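Local coordinates for 3-keto-5-aminohexanoate cleavage protein (Burkholderia xenovorans LB400, PDB 3E02) that probably cleaves 3-keto-5-aminohexanoate or a related beta-keto acid with the help of a bound zinc ion, at residues D228-V233 and G251-V256; R168-C173 and F196-F201; H19-S24 and F131-E136; L117-S122 and F201-G206. All coordinates share one frame; numbering follows the deposited sequence. Where two conformers were deposited one is given.

Contact 1 of 4, residues D228-V233 and G251-V256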
loop_
_atom_site.group_PDB
_atom_site.type_symbol
_atom_site.label_atom_id
_atom_site.label_comp_id
_atom_site.label_asym_id
_atom_site.label_seq_id
_atom_site.Cartn_x
_atom_site.Cartn_y
_atom_site.Cartn_z
ATOM N N ASP A 228 19.161 0.467 8.681
ATOM C CA ASP A 228 19.558 0.591 10.081
ATOM C C ASP A 228 18.617 -0.050 11.100
ATOM O O ASP A 228 18.837 0.148 12.285
ATOM C CB ASP A 228 19.761 2.086 10.430
ATOM C CG ASP A 228 20.917 2.721 9.676
ATOM O OD1 ASP A 228 21.859 2.003 9.284
ATOM O OD2 ASP A 228 20.906 3.957 9.519
ATOM N N TYR A 229 17.608 -0.826 10.678
ATOM C CA TYR A 229 16.668 -1.417 11.639
ATOM C C TYR A 229 16.340 -2.895 11.418
ATOM O O TYR A 229 16.440 -3.406 10.307
ATOM C CB TYR A 229 15.358 -0.600 11.687
ATOM C CG TYR A 229 14.338 -0.929 10.626
ATOM C CD1 TYR A 229 14.415 -0.369 9.348
ATOM C CD2 TYR A 229 13.275 -1.804 10.897
ATOM C CE1 TYR A 229 13.484 -0.677 8.365
ATOM C CE2 TYR A 229 12.334 -2.117 9.926
ATOM C CZ TYR A 229 12.434 -1.550 8.662
ATOM O OH TYR A 229 11.505 -1.868 7.712
ATOM N N TYR A 230 15.923 -3.547 12.507
ATOM C CA TYR A 230 15.369 -4.900 12.470
ATOM C C TYR A 230 13.898 -4.764 12.793
ATOM O O TYR A 230 13.537 -4.006 13.703
ATOM C CB TYR A 230 15.973 -5.808 13.519
ATOM C CG TYR A 230 17.342 -6.255 13.193
ATOM C CD1 TYR A 230 17.559 -7.227 12.208
ATOM C CD2 TYR A 230 18.442 -5.744 13.882
ATOM C CE1 TYR A 230 18.837 -7.656 11.909
ATOM C CE2 TYR A 230 19.709 -6.167 13.589
ATOM C CZ TYR A 230 19.908 -7.118 12.614
ATOM O OH TYR A 230 21.188 -7.508 12.342
ATOM N N LEU A 231 13.067 -5.493 12.052
ATOM C CA LEU A 231 11.624 -5.540 12.272
ATOM C C LEU A 231 11.335 -6.690 13.229
ATOM O O LEU A 231 11.918 -7.771 13.088
ATOM C CB LEU A 231 10.881 -5.815 10.955
ATOM C CG LEU A 231 9.357 -5.992 10.978
ATOM C CD1 LEU A 231 8.678 -4.700 11.447
ATOM C CD2 LEU A 231 8.828 -6.466 9.627
ATOM N N SER A 232 10.485 -6.429 14.227
ATOM C CA SER A 232 9.913 -7.473 15.071
ATOM C C SER A 232 8.411 -7.176 15.148
ATOM O O SER A 232 7.964 -6.021 14.947
ATOM C CB SER A 232 10.581 -7.559 16.439
ATOM O OG SER A 232 10.121 -8.712 17.144
ATOM N N VAL A 233 7.627 -8.213 15.411
ATOM C CA VAL A 233 6.177 -8.097 15.447
ATOM C C VAL A 233 5.572 -8.898 16.610
ATOM O O VAL A 233 6.044 -9.992 16.932
ATOM C CB VAL A 233 5.541 -8.599 14.104
ATOM C CG1 VAL A 233 4.034 -8.737 14.194
ATOM C CG2 VAL A 233 5.931 -7.686 12.906
ATOM N N GLY A 251 10.962 -11.081 6.385
ATOM C CA GLY A 251 12.370 -10.945 6.770
ATOM C C GLY A 251 12.547 -10.374 8.159
ATOM O O GLY A 251 13.654 -9.960 8.512
ATOM N N GLY A 252 11.463 -10.387 8.958
ATOM C CA GLY A 252 11.449 -9.876 10.309
ATOM C C GLY A 252 11.586 -10.929 11.385
ATOM O O GLY A 252 11.765 -12.140 11.112
ATOM N N ASN A 253 11.496 -10.445 12.617
ATOM C CA ASN A 253 11.629 -11.234 13.828
ATOM C C ASN A 253 10.264 -11.391 14.506
ATOM O O ASN A 253 9.278 -10.756 14.102
ATOM C CB ASN A 253 12.672 -10.576 14.726
ATOM C CG ASN A 253 14.021 -10.469 14.037
ATOM O OD1 ASN A 253 14.763 -11.442 13.973
ATOM N ND2 ASN A 253 14.329 -9.287 13.492
ATOM N N VAL A 254 10.211 -12.244 15.526
ATOM C CA VAL A 254 8.938 -12.653 16.108
ATOM C C VAL A 254 8.922 -12.570 17.621
ATOM O O VAL A 254 9.919 -12.856 18.287
ATOM C CB VAL A 254 8.550 -14.108 15.663
ATOM C CG1 VAL A 254 8.529 -14.229 14.116
ATOM C CG2 VAL A 254 9.462 -15.159 16.261
ATOM N N ARG A 255 7.775 -12.149 18.143
ATOM C CA ARG A 255 7.509 -12.132 19.571
ATOM C C ARG A 255 6.230 -12.920 19.845
ATOM O O ARG A 255 5.196 -12.640 19.239
ATOM C CB ARG A 255 7.373 -10.710 20.097
ATOM C CG ARG A 255 6.749 -10.642 21.487
ATOM C CD ARG A 255 6.998 -9.317 22.162
ATOM N NE ARG A 255 5.950 -9.045 23.134
ATOM C CZ ARG A 255 5.918 -8.007 23.960
ATOM N NH1 ARG A 255 6.935 -7.154 24.050
ATOM N NH2 ARG A 255 4.861 -7.857 24.737
ATOM N N VAL A 256 6.332 -13.903 20.739
ATOM C CA VAL A 256 5.179 -14.690 21.209
ATOM C C VAL A 256 5.234 -14.619 22.728
ATOM O O VAL A 256 6.095 -13.920 23.280
ATOM C CB VAL A 256 5.171 -16.149 20.665
ATOM C CG1 VAL A 256 5.070 -16.154 19.119
ATOM C CG2 VAL A 256 6.391 -16.931 21.145
HETATM O O HOH W 1 14.361 -7.464 10.153
HETATM O O HOH W 2 11.806 -10.639 18.459
#

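Contact 2 of 4, residues R168-C173 and F196-F201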
loop_
_atom_site.group_PDB
_atom_site.type_symbol
_atom_site.label_atom_id
_atom_site.label_comp_id
_atom_site.label_asym_id
_atom_site.label_seq_id
_atom_site.Cartn_x
_atom_site.Cartn_y
_atom_site.Cartn_z
ATOM N N ARG A 168 20.411 -1.468 25.223
ATOM C CA ARG A 168 19.856 -1.352 23.871
ATOM C C ARG A 168 18.344 -1.444 24.023
ATOM O O ARG A 168 17.840 -2.161 24.894
ATOM C CB ARG A 168 20.357 -2.445 22.918
ATOM C CG ARG A 168 21.859 -2.599 22.794
ATOM C CD ARG A 168 22.599 -1.295 22.668
ATOM N NE ARG A 168 22.140 -0.509 21.521
ATOM C CZ ARG A 168 22.756 -0.393 20.342
ATOM N NH1 ARG A 168 23.903 -0.999 20.079
ATOM N NH2 ARG A 168 22.220 0.372 19.404
ATOM N N PHE A 169 17.603 -0.737 23.182
ATOM C CA PHE A 169 16.148 -0.731 23.306
ATOM C C PHE A 169 15.356 -1.520 22.298
ATOM O O PHE A 169 15.744 -1.632 21.137
ATOM C CB PHE A 169 15.616 0.709 23.283
ATOM C CG PHE A 169 16.218 1.576 24.342
ATOM C CD1 PHE A 169 15.976 1.303 25.697
ATOM C CD2 PHE A 169 17.028 2.656 24.005
ATOM C CE1 PHE A 169 16.555 2.094 26.703
ATOM C CE2 PHE A 169 17.611 3.456 25.007
ATOM C CZ PHE A 169 17.376 3.175 26.355
ATOM N N GLU A 170 14.266 -2.098 22.804
ATOM C CA GLU A 170 13.243 -2.766 22.000
ATOM C C GLU A 170 12.231 -1.614 21.857
ATOM O O GLU A 170 11.496 -1.325 22.802
ATOM C CB GLU A 170 12.644 -3.982 22.741
ATOM C CG GLU A 170 11.497 -4.776 22.021
ATOM C CD GLU A 170 10.647 -5.671 22.964
ATOM O OE1 GLU A 170 10.757 -5.569 24.201
ATOM O OE2 GLU A 170 9.811 -6.467 22.475
ATOM N N PHE A 171 12.221 -0.952 20.699
ATOM C CA PHE A 171 11.320 0.190 20.455
ATOM C C PHE A 171 9.911 -0.310 20.141
ATOM O O PHE A 171 9.689 -0.869 19.055
ATOM C CB PHE A 171 11.853 1.066 19.314
ATOM C CG PHE A 171 13.223 1.626 19.560
ATOM C CD1 PHE A 171 13.412 2.628 20.506
ATOM C CD2 PHE A 171 14.330 1.172 18.834
ATOM C CE1 PHE A 171 14.687 3.164 20.749
ATOM C CE2 PHE A 171 15.608 1.704 19.055
ATOM C CZ PHE A 171 15.789 2.702 20.020
ATOM N N GLU A 172 8.973 -0.117 21.071
ATOM C CA GLU A 172 7.587 -0.596 20.895
ATOM C C GLU A 172 6.802 0.467 20.152
ATOM O O GLU A 172 6.596 1.555 20.676
ATOM C CB GLU A 172 6.861 -0.894 22.208
ATOM C CG GLU A 172 7.655 -1.559 23.289
ATOM C CD GLU A 172 8.298 -2.846 22.879
ATOM O OE1 GLU A 172 7.806 -3.532 21.970
ATOM O OE2 GLU A 172 9.300 -3.182 23.514
ATOM N N CYS A 173 6.365 0.135 18.940
ATOM C CA CYS A 173 5.654 1.044 18.050
ATOM C C CYS A 173 4.240 0.503 17.833
ATOM O O CYS A 173 4.064 -0.504 17.160
ATOM C CB CYS A 173 6.434 1.141 16.736
ATOM S SG CYS A 173 8.128 1.813 16.940
ATOM N N PHE A 196 16.001 -1.875 16.953
ATOM C CA PHE A 196 15.152 -3.058 17.028
ATOM C C PHE A 196 13.724 -2.527 17.194
ATOM O O PHE A 196 13.345 -2.126 18.304
ATOM C CB PHE A 196 15.606 -3.965 18.172
ATOM C CG PHE A 196 14.953 -5.314 18.161
ATOM C CD1 PHE A 196 15.243 -6.225 17.153
ATOM C CD2 PHE A 196 14.051 -5.684 19.149
ATOM C CE1 PHE A 196 14.637 -7.485 17.130
ATOM C CE2 PHE A 196 13.447 -6.948 19.131
ATOM C CZ PHE A 196 13.747 -7.839 18.118
ATOM N N LEU A 197 12.986 -2.484 16.073
ATOM C CA LEU A 197 11.611 -1.972 16.004
ATOM C C LEU A 197 10.602 -3.082 16.203
ATOM O O LEU A 197 10.533 -3.995 15.369
ATOM C CB LEU A 197 11.306 -1.342 14.629
ATOM C CG LEU A 197 12.100 -0.190 14.061
ATOM C CD1 LEU A 197 11.429 0.301 12.783
ATOM C CD2 LEU A 197 12.170 0.913 15.065
ATOM N N GLN A 198 9.813 -2.995 17.275
ATOM C CA GLN A 198 8.773 -3.968 17.591
ATOM C C GLN A 198 7.403 -3.331 17.274
ATOM O O GLN A 198 6.933 -2.467 18.036
ATOM C CB GLN A 198 8.868 -4.361 19.071
ATOM C CG GLN A 198 7.951 -5.522 19.524
ATOM C CD GLN A 198 8.433 -6.862 19.044
ATOM O OE1 GLN A 198 7.787 -7.515 18.252
ATOM N NE2 GLN A 198 9.604 -7.257 19.494
ATOM N N CYS A 199 6.772 -3.751 16.174
ATOM C CA CYS A 199 5.449 -3.247 15.794
ATOM C C CYS A 199 4.392 -4.059 16.546
ATOM O O CYS A 199 4.443 -5.290 16.546
ATOM C CB CYS A 199 5.253 -3.316 14.296
ATOM S SG CYS A 199 6.472 -2.277 13.437
ATOM N N VAL A 200 3.432 -3.363 17.155
ATOM C CA VAL A 200 2.429 -3.956 18.048
ATOM C C VAL A 200 1.036 -3.782 17.477
ATOM O O VAL A 200 0.566 -2.647 17.320
ATOM C CB VAL A 200 2.502 -3.294 19.442
ATOM C CG1 VAL A 200 1.521 -3.940 20.391
ATOM C CG2 VAL A 200 3.937 -3.358 20.000
ATOM N N PHE A 201 0.360 -4.907 17.203
ATOM C CA PHE A 201 -0.958 -4.897 16.550
ATOM C C PHE A 201 -2.077 -5.462 17.412
ATOM O O PHE A 201 -1.872 -6.409 18.160
ATOM C CB PHE A 201 -0.895 -5.700 15.255
ATOM C CG PHE A 201 0.135 -5.197 14.303
ATOM C CD1 PHE A 201 1.444 -5.673 14.371
ATOM C CD2 PHE A 201 -0.171 -4.200 13.378
ATOM C CE1 PHE A 201 2.431 -5.163 13.532
ATOM C CE2 PHE A 201 0.814 -3.697 12.514
ATOM C CZ PHE A 201 2.110 -4.183 12.598
HETATM O O HOH W 3 17.669 -1.115 19.197
#

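Contact 3 of 4, residues H19-S24 and F131-E136. With EDO (1,2-ethanediol), chain E.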
loop_
_atom_site.group_PDB
_atom_site.type_symbol
_atom_site.label_atom_id
_atom_site.label_comp_id
_atom_site.label_asym_id
_atom_site.label_seq_id
_atom_site.Cartn_x
_atom_site.Cartn_y
_atom_site.Cartn_z
ATOM N N HIS A 19 -3.091 -9.262 30.769
ATOM C CA HIS A 19 -3.888 -10.429 31.176
ATOM C C HIS A 19 -3.886 -10.499 32.692
ATOM O O HIS A 19 -2.924 -10.081 33.339
ATOM C CB HIS A 19 -3.363 -11.727 30.568
ATOM C CG HIS A 19 -3.430 -11.737 29.075
ATOM N ND1 HIS A 19 -2.352 -12.065 28.286
ATOM C CD2 HIS A 19 -4.431 -11.404 28.228
ATOM C CE1 HIS A 19 -2.699 -11.972 27.016
ATOM N NE2 HIS A 19 -3.954 -11.574 26.950
ATOM N N THR A 20 -4.979 -10.992 33.265
ATOM C CA THR A 20 -5.136 -11.069 34.716
ATOM C C THR A 20 -5.342 -12.542 35.117
ATOM O O THR A 20 -5.675 -13.355 34.251
ATOM C CB THR A 20 -6.264 -10.145 35.214
ATOM O OG1 THR A 20 -7.530 -10.659 34.800
ATOM C CG2 THR A 20 -6.079 -8.697 34.686
ATOM N N PRO A 21 -5.093 -12.898 36.405
ATOM C CA PRO A 21 -5.196 -14.309 36.857
ATOM C C PRO A 21 -6.487 -15.063 36.541
ATOM O O PRO A 21 -6.446 -16.270 36.258
ATOM C CB PRO A 21 -5.005 -14.197 38.366
ATOM C CG PRO A 21 -4.084 -13.001 38.501
ATOM C CD PRO A 21 -4.627 -12.028 37.511
ATOM N N THR A 22 -7.613 -14.359 36.606
ATOM C CA THR A 22 -8.921 -14.927 36.263
ATOM C C THR A 22 -8.968 -15.506 34.836
ATOM O O THR A 22 -9.657 -16.494 34.586
ATOM C CB THR A 22 -10.044 -13.857 36.389
ATOM O OG1 THR A 22 -10.189 -13.497 37.767
ATOM C CG2 THR A 22 -11.412 -14.373 35.827
HETATM N N MSE A 23 -8.198 -14.914 33.939
HETATM C CA MSE A 23 -8.228 -15.257 32.514
HETATM C C MSE A 23 -7.586 -16.578 32.135
HETATM O O MSE A 23 -7.927 -17.155 31.103
HETATM C CB MSE A 23 -7.608 -14.130 31.698
HETATM C CG MSE A 23 -8.256 -12.779 31.993
HETATM SE SE MSE A 23 -7.630 -11.431 30.836
HETATM C CE MSE A 23 -8.672 -10.039 31.612
ATOM N N SER A 24 -6.644 -17.045 32.953
ATOM C CA SER A 24 -5.998 -18.324 32.719
ATOM C C SER A 24 -5.299 -18.812 33.972
ATOM O O SER A 24 -4.552 -18.039 34.592
ATOM C CB SER A 24 -4.951 -18.220 31.596
ATOM O OG SER A 24 -4.226 -19.437 31.446
ATOM N N PHE A 131 -14.495 -12.725 39.126
ATOM C CA PHE A 131 -13.052 -12.506 39.176
ATOM C C PHE A 131 -12.475 -13.037 40.469
ATOM O O PHE A 131 -13.096 -12.901 41.529
ATOM C CB PHE A 131 -12.725 -11.023 39.001
ATOM C CG PHE A 131 -12.813 -10.563 37.584
ATOM C CD1 PHE A 131 -14.020 -10.109 37.042
ATOM C CD2 PHE A 131 -11.692 -10.613 36.770
ATOM C CE1 PHE A 131 -14.072 -9.698 35.697
ATOM C CE2 PHE A 131 -11.746 -10.204 35.442
ATOM C CZ PHE A 131 -12.942 -9.753 34.913
ATOM N N LYS A 132 -11.279 -13.622 40.374
ATOM C CA LYS A 132 -10.604 -14.227 41.523
ATOM C C LYS A 132 -10.168 -13.203 42.575
ATOM O O LYS A 132 -10.311 -13.460 43.771
ATOM C CB LYS A 132 -9.397 -15.066 41.054
ATOM C CG LYS A 132 -8.742 -15.916 42.145
ATOM C CD LYS A 132 -7.660 -16.801 41.573
ATOM C CE LYS A 132 -6.991 -17.619 42.666
ATOM N NZ LYS A 132 -5.933 -18.465 42.045
ATOM N N PHE A 133 -9.639 -12.071 42.116
ATOM C CA PHE A 133 -9.117 -11.009 42.994
ATOM C C PHE A 133 -9.826 -9.677 42.747
ATOM O O PHE A 133 -10.208 -9.369 41.607
ATOM C CB PHE A 133 -7.609 -10.840 42.790
ATOM C CG PHE A 133 -6.819 -12.101 43.017
ATOM C CD1 PHE A 133 -6.611 -12.582 44.311
ATOM C CD2 PHE A 133 -6.266 -12.802 41.939
ATOM C CE1 PHE A 133 -5.874 -13.750 44.533
ATOM C CE2 PHE A 133 -5.510 -13.973 42.153
ATOM C CZ PHE A 133 -5.325 -14.448 43.447
ATOM N N ASP A 134 -9.952 -8.892 43.823
ATOM C CA ASP A 134 -10.649 -7.602 43.826
ATOM C C ASP A 134 -10.079 -6.571 42.879
ATOM O O ASP A 134 -10.828 -5.740 42.402
ATOM C CB ASP A 134 -10.631 -6.947 45.222
ATOM C CG ASP A 134 -11.472 -7.663 46.228
ATOM O OD1 ASP A 134 -12.271 -8.557 45.849
ATOM O OD2 ASP A 134 -11.332 -7.310 47.418
ATOM N N TRP A 135 -8.768 -6.600 42.662
ATOM C CA TRP A 135 -8.102 -5.622 41.780
ATOM C C TRP A 135 -8.360 -5.763 40.286
ATOM O O TRP A 135 -8.197 -4.785 39.549
ATOM C CB TRP A 135 -6.573 -5.633 41.999
ATOM C CG TRP A 135 -5.881 -6.863 41.507
ATOM C CD1 TRP A 135 -5.629 -7.983 42.218
ATOM C CD2 TRP A 135 -5.356 -7.092 40.194
ATOM N NE1 TRP A 135 -4.987 -8.899 41.449
ATOM C CE2 TRP A 135 -4.799 -8.384 40.195
ATOM C CE3 TRP A 135 -5.290 -6.321 39.018
ATOM C CZ2 TRP A 135 -4.190 -8.936 39.068
ATOM C CZ3 TRP A 135 -4.683 -6.857 37.901
ATOM C CH2 TRP A 135 -4.134 -8.156 37.931
ATOM N N GLU A 136 -8.784 -6.945 39.839
ATOM C CA GLU A 136 -8.852 -7.251 38.404
ATOM C C GLU A 136 -9.902 -6.481 37.632
ATOM O O GLU A 136 -9.567 -5.829 36.638
ATOM C CB GLU A 136 -9.017 -8.759 38.160
ATOM C CG GLU A 136 -7.923 -9.619 38.747
ATOM C CD GLU A 136 -8.191 -11.083 38.497
ATOM O OE1 GLU A 136 -7.982 -11.538 37.369
ATOM O OE2 GLU A 136 -8.640 -11.766 39.426
HETATM C C1 EDO E . -16.452 -10.609 41.335
HETATM O O1 EDO E . -16.316 -12.015 41.221
HETATM C C2 EDO E . -16.759 -10.037 39.964
HETATM O O2 EDO E . -16.337 -8.673 39.936
#

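Contact 4 of 4, residues L117-S122 and F201-G206. With EDO (1,2-ethanediol), chain J.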
loop_
_atom_site.group_PDB
_atom_site.type_symbol
_atom_site.label_atom_id
_atom_site.label_comp_id
_atom_site.label_asym_id
_atom_site.label_seq_id
_atom_site.Cartn_x
_atom_site.Cartn_y
_atom_site.Cartn_z
ATOM N N LEU A 117 -0.610 6.689 23.896
ATOM C CA LEU A 117 -1.849 6.250 23.275
ATOM C C LEU A 117 -2.882 5.793 24.284
ATOM O O LEU A 117 -2.528 5.340 25.379
ATOM C CB LEU A 117 -1.589 5.068 22.317
ATOM C CG LEU A 117 -1.090 3.715 22.883
ATOM C CD1 LEU A 117 -1.497 2.534 21.998
ATOM C CD2 LEU A 117 0.421 3.728 23.127
ATOM N N ASN A 118 -4.146 5.848 23.875
ATOM C CA ASN A 118 -5.221 5.181 24.619
ATOM C C ASN A 118 -4.851 3.687 24.638
ATOM O O ASN A 118 -4.321 3.174 23.652
ATOM C CB ASN A 118 -6.573 5.343 23.925
ATOM C CG ASN A 118 -7.105 6.755 23.988
ATOM O OD1 ASN A 118 -6.627 7.579 24.770
ATOM N ND2 ASN A 118 -8.123 7.039 23.177
ATOM N N PHE A 119 -5.052 3.025 25.770
ATOM C CA PHE A 119 -4.678 1.605 25.914
ATOM C C PHE A 119 -5.852 0.985 26.666
ATOM O O PHE A 119 -5.839 0.907 27.888
ATOM C CB PHE A 119 -3.336 1.490 26.653
ATOM C CG PHE A 119 -2.616 0.197 26.402
ATOM C CD1 PHE A 119 -3.191 -1.026 26.769
ATOM C CD2 PHE A 119 -1.351 0.191 25.805
ATOM C CE1 PHE A 119 -2.526 -2.239 26.517
ATOM C CE2 PHE A 119 -0.675 -1.013 25.552
ATOM C CZ PHE A 119 -1.262 -2.226 25.913
ATOM N N ASN A 120 -6.858 0.566 25.900
ATOM C CA ASN A 120 -8.142 0.107 26.404
ATOM C C ASN A 120 -8.288 -1.419 26.360
ATOM O O ASN A 120 -8.487 -2.003 25.291
ATOM C CB ASN A 120 -9.256 0.799 25.586
ATOM C CG ASN A 120 -10.668 0.568 26.146
ATOM O OD1 ASN A 120 -10.863 -0.164 27.125
ATOM N ND2 ASN A 120 -11.660 1.205 25.515
ATOM N N ILE A 121 -8.191 -2.053 27.529
ATOM C CA ILE A 121 -8.373 -3.519 27.665
ATOM C C ILE A 121 -9.664 -3.857 28.438
ATOM O O ILE A 121 -9.854 -5.008 28.866
ATOM C CB ILE A 121 -7.117 -4.196 28.295
ATOM C CG1 ILE A 121 -6.826 -3.670 29.719
ATOM C CG2 ILE A 121 -5.917 -3.988 27.366
ATOM C CD1 ILE A 121 -5.673 -4.338 30.385
ATOM N N SER A 122 -10.554 -2.866 28.585
ATOM C CA SER A 122 -11.798 -3.005 29.349
ATOM C C SER A 122 -12.782 -4.038 28.808
ATOM O O SER A 122 -13.520 -4.631 29.586
ATOM C CB SER A 122 -12.505 -1.649 29.459
ATOM O OG SER A 122 -13.000 -1.218 28.195
ATOM N N PHE A 201 0.360 -4.907 17.203
ATOM C CA PHE A 201 -0.958 -4.897 16.550
ATOM C C PHE A 201 -2.077 -5.462 17.412
ATOM O O PHE A 201 -1.872 -6.409 18.160
ATOM C CB PHE A 201 -0.895 -5.700 15.255
ATOM C CG PHE A 201 0.135 -5.197 14.303
ATOM C CD1 PHE A 201 1.444 -5.673 14.371
ATOM C CD2 PHE A 201 -0.171 -4.200 13.378
ATOM C CE1 PHE A 201 2.431 -5.163 13.532
ATOM C CE2 PHE A 201 0.814 -3.697 12.514
ATOM C CZ PHE A 201 2.110 -4.183 12.598
ATOM N N GLY A 202 -3.259 -4.859 17.286
ATOM C CA GLY A 202 -4.459 -5.361 17.945
ATOM C C GLY A 202 -4.859 -4.775 19.277
ATOM O O GLY A 202 -5.834 -5.238 19.849
ATOM N N ILE A 203 -4.145 -3.767 19.777
ATOM C CA ILE A 203 -4.536 -3.107 21.026
ATOM C C ILE A 203 -5.575 -2.041 20.670
ATOM O O ILE A 203 -5.371 -1.284 19.721
ATOM C CB ILE A 203 -3.342 -2.437 21.744
ATOM C CG1 ILE A 203 -2.264 -3.474 22.113
ATOM C CG2 ILE A 203 -3.805 -1.649 22.992
ATOM C CD1 ILE A 203 -2.706 -4.515 23.134
ATOM N N LEU A 204 -6.671 -1.977 21.436
ATOM C CA LEU A 204 -7.699 -0.935 21.250
ATOM C C LEU A 204 -7.099 0.378 21.788
ATOM O O LEU A 204 -6.876 0.537 22.996
ATOM C CB LEU A 204 -9.023 -1.290 21.940
ATOM C CG LEU A 204 -10.198 -0.315 21.777
ATOM C CD1 LEU A 204 -10.457 0.025 20.294
ATOM C CD2 LEU A 204 -11.485 -0.820 22.491
ATOM N N GLY A 205 -6.862 1.306 20.864
ATOM C CA GLY A 205 -6.116 2.533 21.101
ATOM C C GLY A 205 -4.884 2.570 20.195
ATOM O O GLY A 205 -4.360 3.642 19.936
ATOM N N GLY A 206 -4.417 1.399 19.726
ATOM C CA GLY A 206 -3.293 1.292 18.786
ATOM C C GLY A 206 -3.774 0.894 17.398
ATOM O O GLY A 206 -4.979 0.849 17.118
HETATM C C1 EDO J . -8.940 -3.047 17.577
HETATM O O1 EDO J . -8.533 -3.677 18.810
HETATM C C2 EDO J . -7.963 -1.975 17.095
HETATM O O2 EDO J . -6.592 -2.194 17.464
HETATM O O HOH W 4 -4.969 6.792 21.314
HETATM O O HOH W 5 -6.967 -3.628 23.720
#

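Contact 1 of 4, residues D228-V233 and G251-V256
N253 joins its strand to L231 of the neighbouring parallel strand through both backbone and side chain. Its CB rests 3.3 Å from L231 O and faces S232 OG more loosely. CG sits beside N253's own backbone N (chi1 -59°), which brings the amide back to the same carbonyl. At the tip, ND2 donates to L231 O at 2.9 Å, tilted from the carbonyl plane, and passes 3.8 Å from Y230 CB, while OD1 accepts from the backbone N of I9. N253 N also donates to L231 O, at 2.7 Å and from the opposite face of that plane. Asparagine suits the spot because a single short amide can both give and accept. G252, without a side chain, brings its CA to 3.5 Å from L231 O. Further along, R255 N donates to V233 O at 3.0 Å, and a water links S232 OG with V254 O. These strands and helix 240-249 form a beta-alpha-beta unit of the TIM barrel. R255 runs out extended to a salt bridge from NE to D260. Two N-H groups of N253 thus satisfy the buried L231 carbonyl, while the polar end of R255 lies beside the zinc ligands H50 and E259.

Contact 2 of 4, residues R168-C173 and F196-F201
Two anti torsions bring E170 and F196 together: each CG stands opposite its own backbone N (chi1 178° and -169°), and E170 CG meets the F196 ring at its edge, 3.9 Å from CD2. Their strands, 168-173 and 195-201, are parallel neighbours in the TIM barrel, joined by helix 176-187 as a beta-alpha-beta unit. E170, E172 and Q198 share one face of the sheet with F196. A bond from Q198 NE2 to E170 OE2 is weak and doubtful, since both side chains were modelled in two positions; N84 holds E170 OE1. A bend at chi2 (-55°) sets E172 OE1 3.2 Å from Q198 CG, the two chains running alongside each other. Polar residues suit this face, where E170 approaches the zinc ligand H50. The other face carries F171, L197, C173 and C199, and helix 176-187 covers the first three, for which apolar groups are well suited. Backbone bonds run in regular parallel register: F171 N to F196 O, Q198 N to F171 O, V200 N to C173 O, and C173 N to Q198 O at 2.8 Å.

Contact 3 of 4, residues H19-S24 and F131-E136
P21 touches two aromatic rings with different atoms: its CB comes to the edge of F133, near the ring plane and 3.8 Å from CE2, and its CD approaches W135 CZ2 at 3.5 Å. E136 CG lies over the centre of one W135 face, K132 CG covers a face of F133 near its rim, and T20 CG2 leans on W135 CH2. The E136 carboxylate, whose OE1 lies in plane at the edge of the F131 ring, has four donors. T20 OG1 reaches the anti lone pair of OE1 at 2.8 Å, and T22 N comes from the syn side at 2.9 Å. On OE2, T22 OG1 donates at 2.9 Å, joined by F133 N. T22 OG1 also accepts from K132 N, as a hydroxyl can. Four donors would probably favour the ionised carboxylate. Proline, lacking an N-H, suits the place between two donor threonines. E136 opens helix 136-142, and W135 NE1 is hydrogen-bonded to N58 O. Two long loops beyond the barrel strands meet here, as in elaborated TIM barrels.

Contact 4 of 4, residues L117-S122 and F201-G206
A type II beta turn, I203 to G206, in the loop after barrel strand 195-201 docks against F119 and N120. The turn is closed by G206 N donating to I203 O at 2.8 Å, and G205 takes its third position, where the positive phi (119°) suits glycine. L204 O points out of the turn and accepts from N120 N at 2.9 Å. Beside it G205 CA comes 3.2 Å from N118 O in a CA-H...O contact; this buried carbonyl has no conventional hydrogen-bond partner in the model. I203 CG2, anti to its backbone N, sits over the middle of the F119 ring as a CH-pi contact, 3.7 Å from the centroid and 8° off the normal; the ring offers a broad apolar face that suits the branched isoleucine. In the TIM barrel such loops leave the C-terminal ends of strands, where active sites lie; the F119 side chain comes to about 8 Å of the zinc ion at the nearest atoms. N120 folds into an Asx turn, OD1 accepting from S122 N at 3.1 Å and, in the carbonyl plane on a lone pair, from S122 OG at 2.6 Å. Its ND2 meets L204 CD2 at 3.6 Å. N118 OD1 is hydrogen-bonded to S116 OG of the second subunit and ND2 to N150 O there; F152 of that subunit packs on N118, N120 and L204.

Contacts 1 and 2 belong to the barrel wall itself: their centres are 8 Å apart, and strands 195-201 and 229-235 are neighbours in the one sheet. Contact 4 shares F201 with contact 2, where strand 195-201 runs out into its loop, and their centres are 16 Å apart. Contact 3 lies farther out, 19 Å between centres from contact 4 and 31 Å from contact 1, across the chain's centre. Along the sequence, contacts 3 and 4 interleave, contact 2 is nested inside the loop closed by contact 4, and contact 1 follows last. Two beta-alpha-beta units, joined through helix 211-225, thus lead to the zinc site at the C-terminal ends of the strands, where contact 4 joins loops.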